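Local structure of endoglucanase, glycoside hydrolase family 5 protein (Cytophaga hutchinsonii, 5IHS) at residues I153-Q163 with N189-S199; K172-R183 with N208-M216. The protein hydrolyses internal beta-1,4-glucosidic bonds of cellulose as a family 5 endoglucanase, and is probably among the enzymes that support growth on crystalline cellulose. All blocks are in the same frame, centred on the assembly; numbering follows the deposited sequence. Where two conformers were deposited one is given.

Contact 1 of 2, residues I153-Q163 with N189-S199; sequences IIYEVYNEPLQ and NIIVVGTRQWS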
loop_
_atom_site.group_PDB
_atom_site.type_symbol
_atom_site.label_atom_id
_atom_site.label_comp_id
_atom_site.label_asym_id
_atom_site.label_seq_id
_atom_site.Cartn_x
_atom_site.Cartn_y
_atom_site.Cartn_z
ATOM N N ILE A 153 -2.040 11.893 1.098
ATOM C CA ILE A 153 -2.620 10.813 1.897
ATOM C C ILE A 153 -3.460 9.874 1.040
ATOM O O ILE A 153 -4.349 10.314 0.305
ATOM C CB ILE A 153 -3.506 11.395 3.010
ATOM C CG1 ILE A 153 -2.807 12.516 3.800
ATOM C CG2 ILE A 153 -4.056 10.269 3.894
ATOM C CD1 ILE A 153 -1.594 12.077 4.541
ATOM N N ILE A 154 -3.236 8.573 1.228
ATOM C CA ILE A 154 -4.081 7.488 0.734
ATOM C C ILE A 154 -4.421 6.617 1.943
ATOM O O ILE A 154 -3.531 6.262 2.721
ATOM C CB ILE A 154 -3.329 6.655 -0.330
ATOM C CG1 ILE A 154 -2.924 7.535 -1.521
ATOM C CG2 ILE A 154 -4.166 5.459 -0.778
ATOM C CD1 ILE A 154 -1.857 6.909 -2.398
ATOM N N TYR A 155 -5.705 6.304 2.131
ATOM C CA TYR A 155 -6.136 5.479 3.253
ATOM C C TYR A 155 -6.351 4.041 2.797
ATOM O O TYR A 155 -6.918 3.808 1.730
ATOM C CB TYR A 155 -7.445 5.997 3.847
ATOM C CG TYR A 155 -7.411 7.442 4.273
ATOM C CD1 TYR A 155 -6.976 7.807 5.535
ATOM C CD2 TYR A 155 -7.827 8.445 3.416
ATOM C CE1 TYR A 155 -6.958 9.136 5.929
ATOM C CE2 TYR A 155 -7.817 9.777 3.801
ATOM C CZ TYR A 155 -7.383 10.116 5.057
ATOM O OH TYR A 155 -7.344 11.430 5.467
ATOM N N GLU A 156 -5.945 3.073 3.622
ATOM C CA GLU A 156 -6.142 1.648 3.346
ATOM C C GLU A 156 -6.783 1.044 4.596
ATOM O O GLU A 156 -6.127 0.828 5.617
ATOM C CB GLU A 156 -4.821 0.991 2.957
ATOM C CG GLU A 156 -4.939 -0.509 2.746
ATOM C CD GLU A 156 -3.640 -1.176 2.333
ATOM O OE1 GLU A 156 -2.577 -0.515 2.337
ATOM O OE2 GLU A 156 -3.695 -2.391 1.985
ATOM N N VAL A 157 -8.098 0.803 4.525
ATOM C CA VAL A 157 -8.888 0.577 5.738
ATOM C C VAL A 157 -8.903 -0.856 6.251
ATOM O O VAL A 157 -9.325 -1.079 7.394
ATOM C CB VAL A 157 -10.334 1.086 5.569
ATOM C CG1 VAL A 157 -10.335 2.592 5.304
ATOM C CG2 VAL A 157 -11.081 0.333 4.474
ATOM N N TYR A 158 -8.450 -1.827 5.463
ATOM C CA TYR A 158 -8.526 -3.234 5.887
ATOM C C TYR A 158 -7.541 -4.040 5.025
ATOM O O TYR A 158 -7.926 -4.578 3.987
ATOM C CB TYR A 158 -9.950 -3.753 5.726
ATOM C CG TYR A 158 -10.270 -5.097 6.357
ATOM C CD1 TYR A 158 -9.275 -5.977 6.759
ATOM C CD2 TYR A 158 -11.595 -5.481 6.541
ATOM C CE1 TYR A 158 -9.595 -7.205 7.320
ATOM C CE2 TYR A 158 -11.922 -6.699 7.100
ATOM C CZ TYR A 158 -10.917 -7.558 7.487
ATOM O OH TYR A 158 -11.189 -8.787 8.043
ATOM N N ASN A 159 -6.291 -4.157 5.494
ATOM C CA ASN A 159 -5.229 -4.823 4.742
ATOM C C ASN A 159 -5.676 -6.093 4.016
ATOM O O ASN A 159 -5.676 -6.132 2.776
ATOM C CB ASN A 159 -4.091 -5.147 5.709
ATOM C CG ASN A 159 -3.022 -6.022 5.088
ATOM O OD1 ASN A 159 -2.578 -5.764 3.978
ATOM N ND2 ASN A 159 -2.616 -7.081 5.786
ATOM N N GLU A 160 -6.009 -7.139 4.782
ATOM C CA GLU A 160 -6.210 -8.479 4.227
ATOM C C GLU A 160 -7.311 -9.213 4.971
ATOM O O GLU A 160 -7.052 -9.998 5.901
ATOM C CB GLU A 160 -4.928 -9.301 4.244
ATOM C CG GLU A 160 -4.023 -9.008 3.077
ATOM C CD GLU A 160 -2.809 -9.914 3.012
ATOM O OE1 GLU A 160 -2.696 -10.838 3.856
ATOM O OE2 GLU A 160 -1.970 -9.725 2.102
ATOM N N PRO A 161 -8.558 -9.016 4.568
ATOM C CA PRO A 161 -9.614 -9.931 5.001
ATOM C C PRO A 161 -9.206 -11.373 4.706
ATOM O O PRO A 161 -8.486 -11.654 3.747
ATOM C CB PRO A 161 -10.822 -9.495 4.164
ATOM C CG PRO A 161 -10.527 -8.061 3.775
ATOM C CD PRO A 161 -9.037 -8.030 3.587
ATOM N N LEU A 162 -9.670 -12.290 5.547
ATOM C CA LEU A 162 -9.352 -13.705 5.409
ATOM C C LEU A 162 -10.238 -14.364 4.347
ATOM O O LEU A 162 -11.146 -13.755 3.782
ATOM C CB LEU A 162 -9.494 -14.392 6.765
ATOM C CG LEU A 162 -8.567 -13.821 7.841
ATOM C CD1 LEU A 162 -8.815 -14.515 9.167
ATOM C CD2 LEU A 162 -7.105 -13.947 7.440
ATOM N N GLN A 163 -9.947 -15.632 4.057
ATOM C CA GLN A 163 -10.785 -16.363 3.115
ATOM C C GLN A 163 -12.231 -16.453 3.604
ATOM O O GLN A 163 -13.164 -16.457 2.790
ATOM C CB GLN A 163 -10.199 -17.750 2.886
ATOM C CG GLN A 163 -10.826 -18.482 1.727
ATOM C CD GLN A 163 -10.339 -19.909 1.620
ATOM O OE1 GLN A 163 -9.368 -20.308 2.276
ATOM N NE2 GLN A 163 -11.003 -20.691 0.785
ATOM N N ASN A 189 -9.545 12.407 -0.794
ATOM C CA ASN A 189 -8.387 11.530 -0.929
ATOM C C ASN A 189 -8.836 10.075 -1.084
ATOM O O ASN A 189 -9.894 9.661 -0.600
ATOM C CB ASN A 189 -7.431 11.694 0.246
ATOM C CG ASN A 189 -6.609 12.976 0.154
ATOM O OD1 ASN A 189 -6.283 13.459 -0.949
ATOM N ND2 ASN A 189 -6.260 13.530 1.305
ATOM N N ILE A 190 -8.014 9.297 -1.785
ATOM C CA ILE A 190 -8.368 7.932 -2.134
ATOM C C ILE A 190 -8.430 7.044 -0.898
ATOM O O ILE A 190 -7.584 7.125 0.003
ATOM C CB ILE A 190 -7.374 7.404 -3.180
ATOM C CG1 ILE A 190 -7.573 8.152 -4.509
ATOM C CG2 ILE A 190 -7.533 5.885 -3.378
ATOM C CD1 ILE A 190 -6.600 7.802 -5.588
ATOM N N ILE A 191 -9.424 6.158 -0.888
ATOM C CA ILE A 191 -9.566 5.114 0.114
ATOM C C ILE A 191 -9.544 3.772 -0.611
ATOM O O ILE A 191 -10.316 3.565 -1.556
ATOM C CB ILE A 191 -10.866 5.286 0.921
ATOM C CG1 ILE A 191 -10.921 6.666 1.590
ATOM C CG2 ILE A 191 -10.996 4.174 1.937
ATOM C CD1 ILE A 191 -12.295 7.016 2.151
ATOM N N VAL A 192 -8.661 2.874 -0.163
ATOM C CA VAL A 192 -8.468 1.558 -0.769
ATOM C C VAL A 192 -9.032 0.517 0.189
ATOM O O VAL A 192 -8.702 0.527 1.383
ATOM C CB VAL A 192 -6.983 1.265 -1.057
ATOM C CG1 VAL A 192 -6.845 -0.032 -1.836
ATOM C CG2 VAL A 192 -6.294 2.434 -1.781
ATOM N N VAL A 193 -9.859 -0.392 -0.334
ATOM C CA VAL A 193 -10.598 -1.361 0.466
ATOM C C VAL A 193 -10.170 -2.785 0.117
ATOM O O VAL A 193 -10.239 -3.198 -1.050
ATOM C CB VAL A 193 -12.116 -1.200 0.267
ATOM C CG1 VAL A 193 -12.872 -2.206 1.137
ATOM C CG2 VAL A 193 -12.564 0.228 0.557
ATOM N N GLY A 194 -9.782 -3.543 1.155
ATOM C CA GLY A 194 -9.362 -4.916 0.983
ATOM C C GLY A 194 -10.482 -5.843 0.559
ATOM O O GLY A 194 -11.666 -5.534 0.669
ATOM N N THR A 195 -10.073 -7.011 0.055
ATOM C CA THR A 195 -10.993 -7.974 -0.530
ATOM C C THR A 195 -10.774 -9.367 0.079
ATOM O O THR A 195 -9.787 -9.633 0.782
ATOM C CB THR A 195 -10.899 -7.935 -2.080
ATOM O OG1 THR A 195 -9.571 -8.249 -2.518
ATOM C CG2 THR A 195 -11.329 -6.562 -2.628
ATOM N N ARG A 196 -11.735 -10.261 -0.160
ATOM C CA ARG A 196 -11.701 -11.572 0.477
ATOM C C ARG A 196 -10.470 -12.373 0.037
ATOM O O ARG A 196 -9.924 -12.190 -1.061
ATOM C CB ARG A 196 -13.002 -12.336 0.179
ATOM C CG ARG A 196 -13.172 -13.637 0.968
ATOM C CD ARG A 196 -14.566 -14.185 0.882
ATOM N NE ARG A 196 -14.905 -14.759 -0.411
ATOM C CZ ARG A 196 -14.697 -16.023 -0.761
ATOM N NH1 ARG A 196 -14.086 -16.873 0.063
ATOM N NH2 ARG A 196 -15.108 -16.452 -1.949
ATOM N N GLN A 197 -10.049 -13.288 0.910
ATOM C CA GLN A 197 -8.970 -14.234 0.628
ATOM C C GLN A 197 -7.645 -13.495 0.454
ATOM O O GLN A 197 -6.979 -13.574 -0.591
ATOM C CB GLN A 197 -9.329 -15.117 -0.563
ATOM C CG GLN A 197 -8.419 -16.301 -0.785
ATOM C CD GLN A 197 -8.986 -17.207 -1.843
ATOM O OE1 GLN A 197 -9.940 -17.935 -1.595
ATOM N NE2 GLN A 197 -8.426 -17.155 -3.035
ATOM N N TRP A 198 -7.252 -12.776 1.504
ATOM C CA TRP A 198 -5.992 -12.032 1.521
ATOM C C TRP A 198 -5.916 -11.046 0.361
ATOM O O TRP A 198 -4.878 -10.872 -0.282
ATOM C CB TRP A 198 -4.774 -12.962 1.596
ATOM C CG TRP A 198 -4.879 -13.882 2.769
ATOM C CD1 TRP A 198 -4.541 -13.613 4.072
ATOM C CD2 TRP A 198 -5.394 -15.208 2.759
ATOM N NE1 TRP A 198 -4.799 -14.702 4.863
ATOM C CE2 TRP A 198 -5.324 -15.695 4.081
ATOM C CE3 TRP A 198 -5.899 -16.040 1.762
ATOM C CZ2 TRP A 198 -5.746 -16.974 4.429
ATOM C CZ3 TRP A 198 -6.317 -17.307 2.109
ATOM C CH2 TRP A 198 -6.229 -17.766 3.432
ATOM N N SER A 199 -7.030 -10.352 0.128
ATOM C CA SER A 199 -7.114 -9.338 -0.921
ATOM C C SER A 199 -6.794 -9.914 -2.299
ATOM O O SER A 199 -6.073 -9.330 -3.107
ATOM C CB SER A 199 -6.302 -8.085 -0.578
ATOM O OG SER A 199 -6.991 -7.411 0.467
HETATM O O HOH W 1 -5.334 10.165 -2.303
HETATM O O HOH W 2 -8.100 -1.819 2.745
#
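Tyr155 and Val192 open a worked example of how parallel barrel strands stay paired and then part into the loops at their C-terminal ends. Tyr155 N donates to Ile190 O (3.0 Å), Val192 N returns the bond to Tyr155 O (2.7 Å), and Val157 N reaches Val192 O. Beyond them a water takes over, joining Val192 O to Tyr158 N.

Farther along, Glu160 lies against Trp198, its side chain crossing it at about a right angle. Its CB lies 4.0 Å from Trp198 CA, its CG 3.9 Å from Trp198 C, and its CD 3.9 Å from Trp198 CB. With CG anti to the carbonyl carbon (chi1 -82°) and the chain extended beyond, OE1 arrives at the indole edge, 3.3 Å from Trp198 CD1, the carboxylate standing 82° to the ring. OE2 turns to His220. Asn159-Glu160-Pro161 matches the Asn-Glu-Pro signature of family 5, in which the glutamate is the acid/base, consistent with that role here.

Nearby, Ser199 OG donates to Asn159 O (2.9 Å) and accepts from Thr195 N, which fixes the hydroxyl, while Trp198 N holds Pro161 O (2.8 Å).

Strand 119-125 bonds to Ile154 and Glu156, strand 215-221 touches Ile190 and Val192, and helix 167-185 covers Val157, Ile191 and Val193 from outside the barrel.

Contact 2 of 2, residues K172-R183 with N208-M216; sequences KPYAEGVITKIR and NPITRQNIM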
loop_
_atom_site.group_PDB
_atom_site.type_symbol
_atom_site.label_atom_id
_atom_site.label_comp_id
_atom_site.label_asym_id
_atom_site.label_seq_id
_atom_site.Cartn_x
_atom_site.Cartn_y
_atom_site.Cartn_z
ATOM N N LYS A 172 -17.681 -5.093 3.174
ATOM C CA LYS A 172 -18.309 -3.885 2.638
ATOM C C LYS A 172 -18.971 -3.059 3.729
ATOM O O LYS A 172 -18.733 -1.838 3.783
ATOM C CB LYS A 172 -19.256 -4.221 1.477
ATOM C CG LYS A 172 -19.742 -2.981 0.754
ATOM C CD LYS A 172 -20.722 -3.277 -0.378
ATOM C CE LYS A 172 -21.014 -2.009 -1.155
ATOM N NZ LYS A 172 -22.263 -2.065 -1.923
ATOM N N PRO A 173 -19.797 -3.631 4.619
ATOM C CA PRO A 173 -20.387 -2.803 5.685
ATOM C C PRO A 173 -19.344 -2.185 6.602
ATOM O O PRO A 173 -19.486 -1.019 7.000
ATOM C CB PRO A 173 -21.325 -3.775 6.419
ATOM C CG PRO A 173 -21.584 -4.860 5.461
ATOM C CD PRO A 173 -20.353 -4.998 4.622
ATOM N N TYR A 174 -18.290 -2.930 6.952
ATOM C CA TYR A 174 -17.206 -2.354 7.740
ATOM C C TYR A 174 -16.595 -1.161 7.017
ATOM O O TYR A 174 -16.408 -0.084 7.603
ATOM C CB TYR A 174 -16.126 -3.410 8.020
ATOM C CG TYR A 174 -14.801 -2.775 8.375
ATOM C CD1 TYR A 174 -14.523 -2.382 9.680
ATOM C CD2 TYR A 174 -13.842 -2.525 7.407
ATOM C CE1 TYR A 174 -13.329 -1.767 10.008
ATOM C CE2 TYR A 174 -12.653 -1.913 7.731
ATOM C CZ TYR A 174 -12.401 -1.529 9.030
ATOM O OH TYR A 174 -11.230 -0.910 9.388
ATOM N N ALA A 175 -16.275 -1.341 5.735
ATOM C CA ALA A 175 -15.590 -0.293 4.988
ATOM C C ALA A 175 -16.466 0.938 4.835
ATOM O O ALA A 175 -15.979 2.064 4.937
ATOM C CB ALA A 175 -15.152 -0.810 3.618
ATOM N N GLU A 176 -17.750 0.740 4.565
ATOM C CA GLU A 176 -18.660 1.870 4.435
ATOM C C GLU A 176 -18.703 2.703 5.713
ATOM O O GLU A 176 -18.748 3.937 5.654
ATOM C CB GLU A 176 -20.041 1.364 4.016
ATOM C CG GLU A 176 -20.051 0.919 2.560
ATOM C CD GLU A 176 -21.336 0.273 2.130
ATOM O OE1 GLU A 176 -21.985 -0.404 2.962
ATOM O OE2 GLU A 176 -21.689 0.437 0.945
ATOM N N GLY A 177 -18.697 2.051 6.880
ATOM C CA GLY A 177 -18.689 2.792 8.130
ATOM C C GLY A 177 -17.432 3.624 8.305
ATOM O O GLY A 177 -17.487 4.765 8.770
ATOM N N VAL A 178 -16.277 3.059 7.946
ATOM C CA VAL A 178 -15.019 3.797 8.053
ATOM C C VAL A 178 -14.951 4.918 7.017
ATOM O O VAL A 178 -14.501 6.031 7.314
ATOM C CB VAL A 178 -13.814 2.843 7.959
ATOM C CG1 VAL A 178 -12.505 3.628 7.958
ATOM C CG2 VAL A 178 -13.819 1.860 9.127
ATOM N N ILE A 179 -15.384 4.646 5.784
ATOM C CA ILE A 179 -15.387 5.679 4.747
ATOM C C ILE A 179 -16.197 6.894 5.194
ATOM O O ILE A 179 -15.774 8.041 5.013
ATOM C CB ILE A 179 -15.891 5.099 3.412
ATOM C CG1 ILE A 179 -14.877 4.087 2.850
ATOM C CG2 ILE A 179 -16.157 6.203 2.392
ATOM C CD1 ILE A 179 -15.457 3.199 1.770
ATOM N N THR A 180 -17.390 6.667 5.747
ATOM C CA THR A 180 -18.201 7.790 6.204
ATOM C C THR A 180 -17.439 8.630 7.216
ATOM O O THR A 180 -17.478 9.864 7.167
ATOM C CB THR A 180 -19.513 7.272 6.791
ATOM O OG1 THR A 180 -20.252 6.611 5.761
ATOM C CG2 THR A 180 -20.351 8.413 7.353
ATOM N N LYS A 181 -16.740 7.981 8.144
ATOM C CA LYS A 181 -15.964 8.715 9.138
ATOM C C LYS A 181 -14.829 9.513 8.499
ATOM O O LYS A 181 -14.596 10.674 8.859
ATOM C CB LYS A 181 -15.445 7.762 10.208
ATOM C CG LYS A 181 -16.535 7.184 11.100
ATOM C CD LYS A 181 -17.050 8.205 12.111
ATOM C CE LYS A 181 -18.081 7.606 13.048
ATOM N NZ LYS A 181 -19.367 7.432 12.363
ATOM N N ILE A 182 -14.104 8.913 7.556
ATOM C CA ILE A 182 -13.031 9.636 6.876
ATOM C C ILE A 182 -13.582 10.859 6.155
ATOM O O ILE A 182 -13.000 11.952 6.208
ATOM C CB ILE A 182 -12.301 8.697 5.901
ATOM C CG1 ILE A 182 -11.504 7.642 6.672
ATOM C CG2 ILE A 182 -11.374 9.490 4.991
ATOM C CD1 ILE A 182 -10.951 6.536 5.793
ATOM N N ARG A 183 -14.704 10.682 5.454
ATOM C CA ARG A 183 -15.270 11.713 4.597
ATOM C C ARG A 183 -15.838 12.899 5.375
ATOM O O ARG A 183 -16.091 13.946 4.768
ATOM C CB ARG A 183 -16.304 11.076 3.652
ATOM C CG ARG A 183 -15.689 10.120 2.628
ATOM C CD ARG A 183 -14.902 10.878 1.571
ATOM N NE ARG A 183 -14.334 10.001 0.546
ATOM C CZ ARG A 183 -13.052 9.917 0.198
ATOM N NH1 ARG A 183 -12.116 10.643 0.804
ATOM N NH2 ARG A 183 -12.707 9.072 -0.780
ATOM N N ASN A 208 -20.272 -5.925 -6.502
ATOM C CA ASN A 208 -21.063 -5.143 -5.558
ATOM C C ASN A 208 -20.191 -4.034 -4.999
ATOM O O ASN A 208 -19.840 -4.031 -3.807
ATOM C CB ASN A 208 -21.613 -6.022 -4.440
ATOM C CG ASN A 208 -22.496 -5.247 -3.481
ATOM O OD1 ASN A 208 -23.042 -4.184 -3.817
ATOM N ND2 ASN A 208 -22.632 -5.768 -2.275
ATOM N N PRO A 209 -19.830 -3.065 -5.835
ATOM C CA PRO A 209 -18.870 -2.048 -5.413
ATOM C C PRO A 209 -19.470 -1.056 -4.432
ATOM O O PRO A 209 -20.686 -0.896 -4.297
ATOM C CB PRO A 209 -18.498 -1.357 -6.728
ATOM C CG PRO A 209 -19.711 -1.548 -7.598
ATOM C CD PRO A 209 -20.178 -2.926 -7.263
ATOM N N ILE A 210 -18.566 -0.382 -3.731
ATOM C CA ILE A 210 -18.921 0.756 -2.893
ATOM C C ILE A 210 -19.110 1.949 -3.822
ATOM O O ILE A 210 -18.155 2.440 -4.426
ATOM C CB ILE A 210 -17.837 1.022 -1.845
ATOM C CG1 ILE A 210 -17.745 -0.172 -0.890
ATOM C CG2 ILE A 210 -18.153 2.295 -1.068
ATOM C CD1 ILE A 210 -16.488 -0.190 -0.041
ATOM N N THR A 211 -20.350 2.396 -3.956
ATOM C CA THR A 211 -20.724 3.411 -4.944
ATOM C C THR A 211 -20.545 4.799 -4.331
ATOM O O THR A 211 -21.490 5.549 -4.070
ATOM C CB THR A 211 -22.137 3.140 -5.454
ATOM O OG1 THR A 211 -23.010 2.932 -4.343
ATOM C CG2 THR A 211 -22.156 1.882 -6.337
ATOM N N ARG A 212 -19.271 5.112 -4.076
ATOM C CA ARG A 212 -18.845 6.367 -3.477
ATOM C C ARG A 212 -17.613 6.860 -4.230
ATOM O O ARG A 212 -16.930 6.091 -4.912
ATOM C CB ARG A 212 -18.541 6.196 -1.975
ATOM C CG ARG A 212 -19.725 5.637 -1.184
ATOM C CD ARG A 212 -19.432 5.470 0.296
ATOM N NE ARG A 212 -20.580 4.895 0.991
ATOM C CZ ARG A 212 -20.655 4.726 2.304
ATOM N NH1 ARG A 212 -19.648 5.091 3.079
ATOM N NH2 ARG A 212 -21.736 4.184 2.848
ATOM N N GLN A 213 -17.331 8.155 -4.101
ATOM C CA GLN A 213 -16.239 8.763 -4.842
ATOM C C GLN A 213 -14.868 8.284 -4.360
ATOM O O GLN A 213 -14.626 8.159 -3.161
ATOM C CB GLN A 213 -16.342 10.274 -4.654
ATOM C CG GLN A 213 -15.355 11.092 -5.450
ATOM C CD GLN A 213 -15.678 11.117 -6.933
ATOM O OE1 GLN A 213 -16.851 11.115 -7.325
ATOM N NE2 GLN A 213 -14.636 11.142 -7.766
ATOM N N ASN A 214 -13.955 8.060 -5.316
ATOM C CA ASN A 214 -12.525 7.870 -5.046
ATOM C C ASN A 214 -12.239 6.678 -4.132
ATOM O O ASN A 214 -11.416 6.755 -3.215
ATOM C CB ASN A 214 -11.891 9.166 -4.546
ATOM C CG ASN A 214 -11.944 10.250 -5.587
ATOM O OD1 ASN A 214 -12.260 9.993 -6.750
ATOM N ND2 ASN A 214 -11.646 11.469 -5.182
ATOM N N ILE A 215 -12.884 5.547 -4.447
ATOM C CA ILE A 215 -12.640 4.257 -3.804
ATOM C C ILE A 215 -11.908 3.344 -4.786
ATOM O O ILE A 215 -12.272 3.257 -5.968
ATOM C CB ILE A 215 -13.957 3.594 -3.346
ATOM C CG1 ILE A 215 -14.809 4.543 -2.502
ATOM C CG2 ILE A 215 -13.673 2.288 -2.593
ATOM C CD1 ILE A 215 -14.134 5.065 -1.249
ATOM N N MET A 216 -10.879 2.663 -4.292
ATOM C CA MET A 216 -10.180 1.616 -5.021
ATOM C C MET A 216 -10.203 0.341 -4.193
ATOM O O MET A 216 -10.546 0.351 -3.008
ATOM C CB MET A 216 -8.731 2.029 -5.316
ATOM C CG MET A 216 -8.618 3.348 -6.067
ATOM S SD MET A 216 -6.925 3.870 -6.399
ATOM C CE MET A 216 -6.563 2.912 -7.860
HETATM O O HOH W 3 -21.918 4.137 5.857
HETATM O O HOH W 4 -16.099 8.216 -0.639
#
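In the outer layer of the TIM barrel, helix 167-185 meets the loop that leads into strand 215-221, and Lys172 and Arg212 illustrate how long cationic side chains join such a helix to such a loop. Lys172 extends fully, with CG opposite the backbone N (chi1 -170°), and slides past Ile210 in the reverse direction, its CE 3.8 Å from Ile210 CG1. The ammonium group then grips two carbonyl oxygens, Lys172 NZ donating to Asn208 OD1 at 2.9 Å and to Pro209 O at 3.1 Å. It approaches each from above the carbonyl plane. Asn208 ND2 is in turn hydrogen-bonded to Asn168, and Glu176 adds a long salt bridge to the lysine. Replacing Lys172 with a methionine would probably leave Asn208 OD1 and Pro209 O without this shared donor, letting the loop shift against the helix.

Arg212, in the conformer described, comes back the other way. Glu176 CB and CG lie over one face of its guanidinium, and Arg212 NH1 donates to Glu176 O (3.0 Å), an oxygen that also accepts from Thr180 N within the helix. Water 3 meets Arg212 NH2 in the guanidinium plane.

Beneath these polar links, Ile179 reaches tip to tip toward two isoleucines, its CD1 lying 4.0 Å from Ile210 CD1 and 3.8 Å from Ile215 CD1. Farther along the helix, Arg183 bends at its second torsion (chi2 -71°) and donates from NH2 to Gln213 O at 3.2 Å, while water 4 bridges NE to the same oxygen and NH1 turns to the backbone oxygens of Asn189 and Asp186. Apolar tips inside and charged chains reaching backbone carbonyls outside make up an interface of the (beta/alpha)8 barrel, between a barrel helix and the approach to a later strand.

The centres of contacts 1 and 2 lie 11 Å apart, and helix 167-185 connects them: it is the crossover between strands 153-156 and 191-193, while one flank of it, along Lys172, Ala175, Glu176, Ile179 and Arg183, carries contact 2. Two polar links tie the pair together, Tyr174 OH to Val157 O and Arg183 NH1 to Asn189 O, each 2.8 Å and probably a hydrogen bond. Packing completes the joint, with Val178 CG1 3.6 Å from Val157 CG1. Strands 191-193 and 215-221 are neighbours in the barrel, so each contact reaches the same sheet. Contact 1 carries Glu160 and hence probably part of the active site; contact 2, centred about 17 Å from the chain centre, belongs to the outer shell.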